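Local coordinates for Serine/threonine-protein kinase Tel1 (Chaetomium thermophilum, PDB 6SKY) that probably phosphorylates serine and threonine residues followed by glutamine in response to DNA damage, acting as the ATM-family checkpoint kinase of this fungus, at residues V2664-Y2673 with G2763-K2771; K2738-T2746 with D2803-T2811. All blocks are in the same frame, centred on the assembly; numbering follows the deposited sequence.

Overall arrangement
Both contacts belong to the PI3-kinase-like kinase domain, and they illustrate how a nucleotide site is backed by successive layers of packing. Contact 1 (V2664-Y2673 with G2763-K2771) is the inner layer: it holds four residues of the ATPγS pocket, and the side chain of H2764 lies about 5 Å from the bound magnesium ion. Contact 2 (K2738-T2746 with D2803-T2811) lies further from the nucleotide, about 14 Å from it at the side chain of I2804, and is itself buried. Their centres are 15 Å apart, yet they touch directly: L2670 CD2 meets I2804 CD1 at 3.9 Å, and L2768 CD2 comes within 4.2 Å of Y2742 CE2. Helix 2732-2755 and strand 2766-2769 are also consecutive in the chain.

Contact 1. Residues V2664-Y2673 with G2763-K2771; sequences VSNTIPLHEY and GHNILLDHK. With AGS (phosphothiophosphoric acid-adenylate ester), chain C.
L2767 stands between T2667, P2669 and the adenine of ATPγS. Its CB rests against T2667 CB at 3.8 Å, and beyond CG the two methyls part: CD1 lies beside T2667 OG1 and reaches AGS C2 at 3.8 Å, while CD2 packs on P2669 CA and approaches N3 of the base. With CG anti to the carbonyl carbon (chi1 -47°), the fork opens onto the purine. V2664 N donates to AGS N1 (3.1 Å), the hinge bond expected of a kinase. At the ribose, O2' gives its proton to H2764 O (2.8 Å) and lies 3.5 Å from P2669 CG.

H2764 and H2671 form an offset edge-to-face pair, centroids 5.2 Å apart, in which H2671 turns its edge to the face of H2764. H2764 CB adjoins the β-phosphate oxygen O1B, and its ND1 lies near AGS S1G. With an alanine in its place, H2671 would probably lose the ring face its edge meets, and the thiophosphate its neighbouring imidazole. N2765, next in this catalytic loop, is a magnesium ligand.

Backbone bonds between I2668 and L2768 join the antiparallel strands, and L2670 N continues the pairing onto I2766 O at the start of its helix. L2670 CD1 then meets L2768 CD1 at 3.8 Å. D2769 forms a salt bridge with R2647. Strand 2766-2769 is the middle of a three-stranded sheet, flanked by 2667-2669 and 2775-2777; helix 2670-2681 springs directly from P2669, and I2668 and L2768 both pack on F2724 of helix 2722-2726.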
loop_
_atom_site.group_PDB
_atom_site.type_symbol
_atom_site.label_atom_id
_atom_site.label_comp_id
_atom_site.label_asym_id
_atom_site.label_seq_id
_atom_site.Cartn_x
_atom_site.Cartn_y
_atom_site.Cartn_z
ATOM N N VAL A 2664 -22.469 -10.715 -37.467
ATOM C CA VAL A 2664 -21.475 -9.671 -37.257
ATOM C C VAL A 2664 -20.748 -9.396 -38.564
ATOM O O VAL A 2664 -20.350 -10.319 -39.285
ATOM C CB VAL A 2664 -20.514 -10.065 -36.125
ATOM C CG1 VAL A 2664 -19.519 -8.972 -35.886
ATOM C CG2 VAL A 2664 -21.289 -10.311 -34.867
ATOM N N SER A 2665 -20.562 -8.113 -38.868
ATOM C CA SER A 2665 -20.444 -7.635 -40.240
ATOM C C SER A 2665 -19.329 -8.271 -41.054
ATOM O O SER A 2665 -19.608 -9.025 -41.989
ATOM C CB SER A 2665 -20.251 -6.119 -40.243
ATOM O OG SER A 2665 -21.214 -5.482 -39.426
ATOM N N ASN A 2666 -18.074 -7.997 -40.720
ATOM C CA ASN A 2666 -16.960 -8.379 -41.582
ATOM C C ASN A 2666 -15.932 -9.166 -40.798
ATOM O O ASN A 2666 -14.754 -8.830 -40.742
ATOM C CB ASN A 2666 -16.341 -7.177 -42.287
ATOM C CG ASN A 2666 -16.245 -5.977 -41.410
ATOM O OD1 ASN A 2666 -15.764 -6.059 -40.291
ATOM N ND2 ASN A 2666 -16.703 -4.842 -41.913
ATOM N N THR A 2667 -16.402 -10.209 -40.140
ATOM C CA THR A 2667 -15.578 -11.131 -39.389
ATOM C C THR A 2667 -15.379 -12.416 -40.178
ATOM O O THR A 2667 -15.890 -12.590 -41.280
ATOM C CB THR A 2667 -16.222 -11.432 -38.041
ATOM O OG1 THR A 2667 -17.516 -11.987 -38.265
ATOM C CG2 THR A 2667 -16.369 -10.177 -37.228
ATOM N N ILE A 2668 -14.605 -13.321 -39.597
ATOM C CA ILE A 2668 -14.437 -14.672 -40.117
ATOM C C ILE A 2668 -14.256 -15.589 -38.915
ATOM O O ILE A 2668 -13.557 -15.217 -37.972
ATOM C CB ILE A 2668 -13.254 -14.756 -41.096
ATOM C CG1 ILE A 2668 -13.095 -16.172 -41.628
ATOM C CG2 ILE A 2668 -11.968 -14.306 -40.454
ATOM C CD1 ILE A 2668 -11.942 -16.331 -42.552
ATOM N N PRO A 2669 -14.877 -16.759 -38.867
ATOM C CA PRO A 2669 -14.674 -17.634 -37.715
ATOM C C PRO A 2669 -13.224 -18.054 -37.598
ATOM O O PRO A 2669 -12.518 -18.201 -38.590
ATOM C CB PRO A 2669 -15.584 -18.819 -38.013
ATOM C CG PRO A 2669 -16.619 -18.254 -38.863
ATOM C CD PRO A 2669 -15.957 -17.251 -39.725
ATOM N N LEU A 2670 -12.775 -18.225 -36.361
ATOM C CA LEU A 2670 -11.376 -18.542 -36.120
ATOM C C LEU A 2670 -10.998 -19.873 -36.744
ATOM O O LEU A 2670 -9.894 -20.030 -37.271
ATOM C CB LEU A 2670 -11.109 -18.548 -34.621
ATOM C CG LEU A 2670 -9.753 -18.993 -34.109
ATOM C CD1 LEU A 2670 -8.740 -17.905 -34.288
ATOM C CD2 LEU A 2670 -9.873 -19.380 -32.663
ATOM N N HIS A 2671 -11.908 -20.838 -36.718
ATOM C CA HIS A 2671 -11.613 -22.144 -37.285
ATOM C C HIS A 2671 -11.567 -22.103 -38.805
ATOM O O HIS A 2671 -10.744 -22.792 -39.418
ATOM C CB HIS A 2671 -12.652 -23.144 -36.807
ATOM C CG HIS A 2671 -12.141 -24.541 -36.697
ATOM N ND1 HIS A 2671 -12.636 -25.575 -37.460
ATOM C CD2 HIS A 2671 -11.180 -25.077 -35.912
ATOM C CE1 HIS A 2671 -12.001 -26.688 -37.149
ATOM N NE2 HIS A 2671 -11.111 -26.414 -36.213
ATOM N N GLU A 2672 -12.423 -21.289 -39.425
ATOM C CA GLU A 2672 -12.430 -21.156 -40.875
ATOM C C GLU A 2672 -11.203 -20.436 -41.398
ATOM O O GLU A 2672 -10.858 -20.608 -42.566
ATOM C CB GLU A 2672 -13.673 -20.412 -41.340
ATOM C CG GLU A 2672 -14.967 -20.950 -40.791
ATOM C CD GLU A 2672 -15.463 -22.178 -41.516
ATOM O OE1 GLU A 2672 -14.713 -23.168 -41.618
ATOM O OE2 GLU A 2672 -16.617 -22.156 -41.987
ATOM N N TYR A 2673 -10.552 -19.615 -40.584
ATOM C CA TYR A 2673 -9.254 -19.118 -41.006
ATOM C C TYR A 2673 -8.163 -20.136 -40.725
ATOM O O TYR A 2673 -7.297 -20.362 -41.570
ATOM C CB TYR A 2673 -8.907 -17.794 -40.327
ATOM C CG TYR A 2673 -7.477 -17.404 -40.615
ATOM C CD1 TYR A 2673 -7.136 -16.804 -41.807
ATOM C CD2 TYR A 2673 -6.463 -17.679 -39.713
ATOM C CE1 TYR A 2673 -5.841 -16.481 -42.083
ATOM C CE2 TYR A 2673 -5.167 -17.362 -39.987
ATOM C CZ TYR A 2673 -4.864 -16.764 -41.172
ATOM O OH TYR A 2673 -3.571 -16.436 -41.453
ATOM N N GLY A 2763 -13.558 -23.083 -31.600
ATOM C CA GLY A 2763 -13.208 -22.191 -32.683
ATOM C C GLY A 2763 -14.356 -21.648 -33.490
ATOM O O GLY A 2763 -14.139 -20.755 -34.305
ATOM N N HIS A 2764 -15.561 -22.163 -33.307
ATOM C CA HIS A 2764 -16.716 -21.680 -34.044
ATOM C C HIS A 2764 -17.495 -20.628 -33.288
ATOM O O HIS A 2764 -18.452 -20.081 -33.834
ATOM C CB HIS A 2764 -17.637 -22.837 -34.397
ATOM C CG HIS A 2764 -17.166 -23.643 -35.563
ATOM N ND1 HIS A 2764 -17.219 -25.018 -35.585
ATOM C CD2 HIS A 2764 -16.636 -23.266 -36.749
ATOM C CE1 HIS A 2764 -16.738 -25.454 -36.734
ATOM N NE2 HIS A 2764 -16.379 -24.410 -37.459
ATOM N N ASN A 2765 -17.112 -20.343 -32.051
ATOM C CA ASN A 2765 -17.728 -19.311 -31.240
ATOM C C ASN A 2765 -16.885 -18.059 -31.155
ATOM O O ASN A 2765 -17.267 -17.121 -30.461
ATOM C CB ASN A 2765 -17.982 -19.833 -29.831
ATOM C CG ASN A 2765 -19.168 -20.739 -29.755
ATOM O OD1 ASN A 2765 -20.081 -20.644 -30.555
ATOM N ND2 ASN A 2765 -19.167 -21.624 -28.783
ATOM N N ILE A 2766 -15.749 -18.025 -31.836
ATOM C CA ILE A 2766 -14.813 -16.915 -31.789
ATOM C C ILE A 2766 -14.632 -16.417 -33.210
ATOM O O ILE A 2766 -14.263 -17.189 -34.097
ATOM C CB ILE A 2766 -13.472 -17.338 -31.175
ATOM C CG1 ILE A 2766 -13.696 -17.981 -29.813
ATOM C CG2 ILE A 2766 -12.537 -16.168 -31.059
ATOM C CD1 ILE A 2766 -12.492 -18.628 -29.243
ATOM N N LEU A 2767 -14.898 -15.137 -33.427
ATOM C CA LEU A 2767 -14.822 -14.510 -34.733
ATOM C C LEU A 2767 -13.690 -13.502 -34.746
ATOM O O LEU A 2767 -13.467 -12.806 -33.760
ATOM C CB LEU A 2767 -16.134 -13.809 -35.077
ATOM C CG LEU A 2767 -17.436 -14.561 -34.847
ATOM C CD1 LEU A 2767 -18.585 -13.636 -35.050
ATOM C CD2 LEU A 2767 -17.542 -15.720 -35.775
ATOM N N LEU A 2768 -12.986 -13.419 -35.863
ATOM C CA LEU A 2768 -11.905 -12.470 -36.058
ATOM C C LEU A 2768 -12.398 -11.353 -36.955
ATOM O O LEU A 2768 -12.786 -11.603 -38.093
ATOM C CB LEU A 2768 -10.700 -13.148 -36.693
ATOM C CG LEU A 2768 -10.132 -14.344 -35.962
ATOM C CD1 LEU A 2768 -9.216 -15.099 -36.875
ATOM C CD2 LEU A 2768 -9.397 -13.854 -34.759
ATOM N N ASP A 2769 -12.388 -10.133 -36.441
ATOM C CA ASP A 2769 -12.779 -8.961 -37.209
ATOM C C ASP A 2769 -11.587 -8.508 -38.036
ATOM O O ASP A 2769 -10.612 -7.993 -37.493
ATOM C CB ASP A 2769 -13.248 -7.864 -36.262
ATOM C CG ASP A 2769 -13.798 -6.664 -36.981
ATOM O OD1 ASP A 2769 -14.046 -6.743 -38.190
ATOM O OD2 ASP A 2769 -13.985 -5.624 -36.332
ATOM N N HIS A 2770 -11.646 -8.697 -39.350
ATOM C CA HIS A 2770 -10.517 -8.354 -40.196
ATOM C C HIS A 2770 -10.582 -6.932 -40.723
ATOM O O HIS A 2770 -9.997 -6.642 -41.765
ATOM C CB HIS A 2770 -10.375 -9.349 -41.346
ATOM C CG HIS A 2770 -11.556 -9.423 -42.256
ATOM N ND1 HIS A 2770 -12.147 -10.616 -42.600
ATOM C CD2 HIS A 2770 -12.235 -8.462 -42.923
ATOM C CE1 HIS A 2770 -13.151 -10.386 -43.426
ATOM N NE2 HIS A 2770 -13.226 -9.086 -43.636
ATOM N N LYS A 2771 -11.278 -6.042 -40.027
ATOM C CA LYS A 2771 -11.158 -4.613 -40.250
ATOM C C LYS A 2771 -10.538 -3.882 -39.078
ATOM O O LYS A 2771 -9.875 -2.869 -39.283
ATOM C CB LYS A 2771 -12.525 -3.992 -40.536
ATOM C CG LYS A 2771 -13.150 -4.441 -41.823
ATOM C CD LYS A 2771 -12.297 -4.070 -43.005
ATOM C CE LYS A 2771 -12.868 -4.648 -44.279
ATOM N NZ LYS A 2771 -11.939 -4.479 -45.427
HETATM P PG AGS C . -21.991 -26.392 -34.138
HETATM S S1G AGS C . -20.133 -26.545 -33.572
HETATM O O2G AGS C . -22.820 -25.634 -33.068
HETATM O O3G AGS C . -22.593 -27.809 -34.342
HETATM P PB AGS C . -21.904 -24.063 -35.490
HETATM O O1B AGS C . -21.062 -23.638 -34.357
HETATM O O2B AGS C . -21.344 -23.747 -36.875
HETATM O O3B AGS C . -22.101 -25.619 -35.478
HETATM P PA AGS C . -23.844 -22.447 -36.552
HETATM O O1A AGS C . -24.693 -23.223 -37.461
HETATM O O2A AGS C . -24.535 -21.255 -35.893
HETATM O O3A AGS C . -23.300 -23.345 -35.377
HETATM O "O5'" AGS C . -22.594 -21.985 -37.374
HETATM C "C5'" AGS C . -22.790 -21.085 -38.473
HETATM C "C4'" AGS C . -21.467 -20.514 -38.903
HETATM O "O4'" AGS C . -21.532 -19.077 -38.857
HETATM C "C3'" AGS C . -20.273 -20.896 -38.038
HETATM O "O3'" AGS C . -19.080 -20.950 -38.809
HETATM C "C2'" AGS C . -20.232 -19.777 -37.001
HETATM O "O2'" AGS C . -18.903 -19.531 -36.568
HETATM C "C1'" AGS C . -20.755 -18.576 -37.788
HETATM N N9 AGS C . -21.593 -17.689 -36.996
HETATM C C8 AGS C . -22.496 -18.049 -36.037
HETATM N N7 AGS C . -23.119 -17.040 -35.483
HETATM C C5 AGS C . -22.588 -15.937 -36.129
HETATM C C6 AGS C . -22.828 -14.558 -35.997
HETATM N N6 AGS C . -23.704 -14.036 -35.138
HETATM N N1 AGS C . -22.129 -13.724 -36.791
HETATM C C2 AGS C . -21.251 -14.240 -37.652
HETATM N N3 AGS C . -20.940 -15.519 -37.864
HETATM C C4 AGS C . -21.647 -16.321 -37.063
#

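Contact 2. Residues K2738-T2746 with D2803-T2811; sequences KRTNYTRTT and DIVDGMGIT
Y2742 brings its ring obliquely against the backbone of G2807, CE1 reaching G2807 C at 3.7 Å, and carries its hydroxyl on to I2804, in helix 2802-2806. There OH donates to I2804 O over 2.9 Å. The bond lies in the carbonyl plane and uses a lone pair; the angle at the carbonyl oxygen is 114°, and I2804 O lies at the edge of the ring, in its plane. Having CG anti to the backbone N (chi1 169°) swings the ring out from helix 2732-2755 toward the 2803-2811 segment. T2746 OG1 sits above the ring centre, on one face, and F2725 adds an edge-to-face partner.

M2808 runs its extended chain across the same helix. Its CG touches T2743 CG2 at 3.8 Å, and its terminal CE meets T2746 CG2 at 3.9 Å, one turn further along. Both threonines turn their hydroxyls back to the helix: T2743 OG1 bonds to R2739 O (2.9 Å), which also accepts T2743 N from the opposite face of its plane, and T2746 OG1 does the same at Y2742 O. The methyls are thereby directed at the methionine.

This is helix-to-turn packing in the kinase C-lobe, away from the nucleotide site: D2806 to G2809 make a type I beta turn. G2809 leaves the helical conformation with positive phi, and its backbone angles would press a CB against the M2808 carbonyl O. F2817 of helix 2816-2828 packs on both M2808 and T2743.

R2739 lies alongside this turn. Its CG approaches G2807 O at 3.4 Å; a bend at chi3 (56°) then brings one face of the guanidinium over M2808 O, with NH2 3.4 Å from G2809 CA. That same NH2 forms a salt bridge with E1892, linking the kinase domain to the FAT region.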
loop_
_atom_site.group_PDB
_atom_site.type_symbol
_atom_site.label_atom_id
_atom_site.label_comp_id
_atom_site.label_asym_id
_atom_site.label_seq_id
_atom_site.Cartn_x
_atom_site.Cartn_y
_atom_site.Cartn_z
ATOM N N LYS A 2738 -3.579 -3.145 -35.225
ATOM C CA LYS A 2738 -4.555 -4.224 -35.233
ATOM C C LYS A 2738 -4.113 -5.398 -34.379
ATOM O O LYS A 2738 -4.947 -6.054 -33.752
ATOM C CB LYS A 2738 -4.812 -4.690 -36.655
ATOM C CG LYS A 2738 -5.266 -3.614 -37.588
ATOM C CD LYS A 2738 -6.432 -2.875 -37.063
ATOM C CE LYS A 2738 -7.032 -2.007 -38.123
ATOM N NZ LYS A 2738 -6.378 -0.700 -38.171
ATOM N N ARG A 2739 -2.817 -5.683 -34.334
ATOM C CA ARG A 2739 -2.352 -6.740 -33.452
ATOM C C ARG A 2739 -2.509 -6.352 -31.991
ATOM O O ARG A 2739 -2.825 -7.205 -31.153
ATOM C CB ARG A 2739 -0.909 -7.074 -33.773
ATOM C CG ARG A 2739 -0.583 -8.511 -33.584
ATOM C CD ARG A 2739 0.883 -8.737 -33.736
ATOM N NE ARG A 2739 1.640 -7.897 -32.825
ATOM C CZ ARG A 2739 2.952 -7.968 -32.678
ATOM N NH1 ARG A 2739 3.574 -7.170 -31.831
ATOM N NH2 ARG A 2739 3.638 -8.850 -33.378
ATOM N N THR A 2740 -2.329 -5.074 -31.664
ATOM C CA THR A 2740 -2.612 -4.634 -30.303
ATOM C C THR A 2740 -4.091 -4.754 -29.967
ATOM O O THR A 2740 -4.443 -5.134 -28.849
ATOM C CB THR A 2740 -2.136 -3.204 -30.109
ATOM O OG1 THR A 2740 -0.751 -3.130 -30.435
ATOM C CG2 THR A 2740 -2.305 -2.789 -28.690
ATOM N N ASN A 2741 -4.974 -4.425 -30.911
ATOM C CA ASN A 2741 -6.404 -4.610 -30.685
ATOM C C ASN A 2741 -6.739 -6.060 -30.401
ATOM O O ASN A 2741 -7.535 -6.359 -29.505
ATOM C CB ASN A 2741 -7.202 -4.140 -31.891
ATOM C CG ASN A 2741 -7.333 -2.657 -31.959
ATOM O OD1 ASN A 2741 -6.975 -1.949 -31.031
ATOM N ND2 ASN A 2741 -7.867 -2.170 -33.062
ATOM N N TYR A 2742 -6.172 -6.974 -31.181
ATOM C CA TYR A 2742 -6.384 -8.396 -30.945
ATOM C C TYR A 2742 -5.963 -8.797 -29.538
ATOM O O TYR A 2742 -6.724 -9.447 -28.815
ATOM C CB TYR A 2742 -5.620 -9.193 -31.992
ATOM C CG TYR A 2742 -5.524 -10.668 -31.740
ATOM C CD1 TYR A 2742 -4.419 -11.206 -31.129
ATOM C CD2 TYR A 2742 -6.522 -11.521 -32.133
ATOM C CE1 TYR A 2742 -4.320 -12.524 -30.898
ATOM C CE2 TYR A 2742 -6.425 -12.846 -31.907
ATOM C CZ TYR A 2742 -5.318 -13.343 -31.291
ATOM O OH TYR A 2742 -5.207 -14.681 -31.057
ATOM N N THR A 2743 -4.750 -8.419 -29.134
ATOM C CA THR A 2743 -4.259 -8.828 -27.822
ATOM C C THR A 2743 -5.106 -8.250 -26.696
ATOM O O THR A 2743 -5.414 -8.944 -25.722
ATOM C CB THR A 2743 -2.804 -8.414 -27.655
ATOM O OG1 THR A 2743 -2.067 -8.781 -28.818
ATOM C CG2 THR A 2743 -2.203 -9.110 -26.493
ATOM N N ARG A 2744 -5.518 -6.992 -26.818
ATOM C CA ARG A 2744 -6.297 -6.368 -25.758
ATOM C C ARG A 2744 -7.690 -6.964 -25.637
ATOM O O ARG A 2744 -8.167 -7.206 -24.525
ATOM C CB ARG A 2744 -6.402 -4.875 -25.999
ATOM C CG ARG A 2744 -5.203 -4.100 -25.599
ATOM C CD ARG A 2744 -5.377 -2.691 -26.026
ATOM N NE ARG A 2744 -4.258 -1.857 -25.631
ATOM C CZ ARG A 2744 -4.149 -0.581 -25.962
ATOM N NH1 ARG A 2744 -3.109 0.121 -25.563
ATOM N NH2 ARG A 2744 -5.085 -0.011 -26.695
ATOM N N THR A 2745 -8.383 -7.171 -26.755
ATOM C CA THR A 2745 -9.713 -7.756 -26.660
ATOM C C THR A 2745 -9.659 -9.198 -26.187
ATOM O O THR A 2745 -10.546 -9.632 -25.446
ATOM C CB THR A 2745 -10.434 -7.652 -27.993
ATOM O OG1 THR A 2745 -9.582 -8.117 -29.031
ATOM C CG2 THR A 2745 -10.776 -6.234 -28.272
ATOM N N THR A 2746 -8.614 -9.940 -26.554
ATOM C CA THR A 2746 -8.457 -11.290 -26.030
ATOM C C THR A 2746 -8.232 -11.281 -24.528
ATOM O O THR A 2746 -8.802 -12.100 -23.810
ATOM C CB THR A 2746 -7.311 -11.986 -26.745
ATOM O OG1 THR A 2746 -7.537 -11.911 -28.149
ATOM C CG2 THR A 2746 -7.236 -13.418 -26.360
ATOM N N ASP A 2803 -2.217 -21.305 -30.987
ATOM C CA ASP A 2803 -2.586 -20.382 -32.046
ATOM C C ASP A 2803 -3.090 -19.055 -31.506
ATOM O O ASP A 2803 -2.860 -18.022 -32.129
ATOM C CB ASP A 2803 -3.639 -21.005 -32.950
ATOM C CG ASP A 2803 -3.046 -21.596 -34.202
ATOM O OD1 ASP A 2803 -2.833 -22.821 -34.256
ATOM O OD2 ASP A 2803 -2.773 -20.830 -35.138
ATOM N N ILE A 2804 -3.778 -19.046 -30.371
ATOM C CA ILE A 2804 -4.193 -17.774 -29.801
ATOM C C ILE A 2804 -2.975 -16.970 -29.375
ATOM O O ILE A 2804 -2.918 -15.756 -29.572
ATOM C CB ILE A 2804 -5.177 -17.994 -28.636
ATOM C CG1 ILE A 2804 -6.620 -17.992 -29.127
ATOM C CG2 ILE A 2804 -5.055 -16.903 -27.619
ATOM C CD1 ILE A 2804 -6.953 -19.085 -30.050
ATOM N N VAL A 2805 -1.969 -17.638 -28.822
ATOM C CA VAL A 2805 -0.778 -16.955 -28.346
ATOM C C VAL A 2805 0.138 -16.572 -29.496
ATOM O O VAL A 2805 0.887 -15.599 -29.396
ATOM C CB VAL A 2805 -0.062 -17.843 -27.321
ATOM C CG1 VAL A 2805 1.185 -17.197 -26.838
ATOM C CG2 VAL A 2805 -0.964 -18.107 -26.167
ATOM N N ASP A 2806 0.098 -17.311 -30.604
ATOM C CA ASP A 2806 0.933 -16.969 -31.745
ATOM C C ASP A 2806 0.556 -15.625 -32.344
ATOM O O ASP A 2806 1.420 -14.914 -32.860
ATOM C CB ASP A 2806 0.837 -18.060 -32.800
ATOM C CG ASP A 2806 1.915 -17.952 -33.842
ATOM O OD1 ASP A 2806 3.103 -18.001 -33.481
ATOM O OD2 ASP A 2806 1.583 -17.834 -35.029
ATOM N N GLY A 2807 -0.718 -15.258 -32.297
ATOM C CA GLY A 2807 -1.135 -13.983 -32.832
ATOM C C GLY A 2807 -0.746 -12.792 -31.993
ATOM O O GLY A 2807 -0.918 -11.660 -32.446
ATOM N N MET A 2808 -0.227 -13.016 -30.792
ATOM C CA MET A 2808 0.124 -11.944 -29.879
ATOM C C MET A 2808 1.523 -11.403 -30.092
ATOM O O MET A 2808 1.863 -10.375 -29.506
ATOM C CB MET A 2808 -0.001 -12.417 -28.434
ATOM C CG MET A 2808 -1.410 -12.519 -27.958
ATOM S SD MET A 2808 -1.558 -13.365 -26.400
ATOM C CE MET A 2808 -3.321 -13.583 -26.392
ATOM N N GLY A 2809 2.347 -12.067 -30.885
ATOM C CA GLY A 2809 3.621 -11.488 -31.234
ATOM C C GLY A 2809 4.840 -12.238 -30.757
ATOM O O GLY A 2809 4.777 -13.428 -30.452
ATOM N N ILE A 2810 5.963 -11.527 -30.688
ATOM C CA ILE A 2810 7.247 -12.139 -30.386
ATOM C C ILE A 2810 7.442 -12.301 -28.884
ATOM O O ILE A 2810 8.139 -13.218 -28.443
ATOM C CB ILE A 2810 8.362 -11.301 -31.036
ATOM C CG1 ILE A 2810 9.705 -12.003 -30.958
ATOM C CG2 ILE A 2810 8.458 -9.928 -30.404
ATOM C CD1 ILE A 2810 10.800 -11.198 -31.575
ATOM N N THR A 2811 6.843 -11.426 -28.080
ATOM C CA THR A 2811 6.725 -11.614 -26.635
ATOM C C THR A 2811 5.358 -12.230 -26.409
ATOM O O THR A 2811 4.340 -11.546 -26.440
ATOM C CB THR A 2811 6.864 -10.294 -25.897
ATOM O OG1 THR A 2811 5.703 -9.498 -26.139
ATOM C CG2 THR A 2811 8.069 -9.544 -26.390
#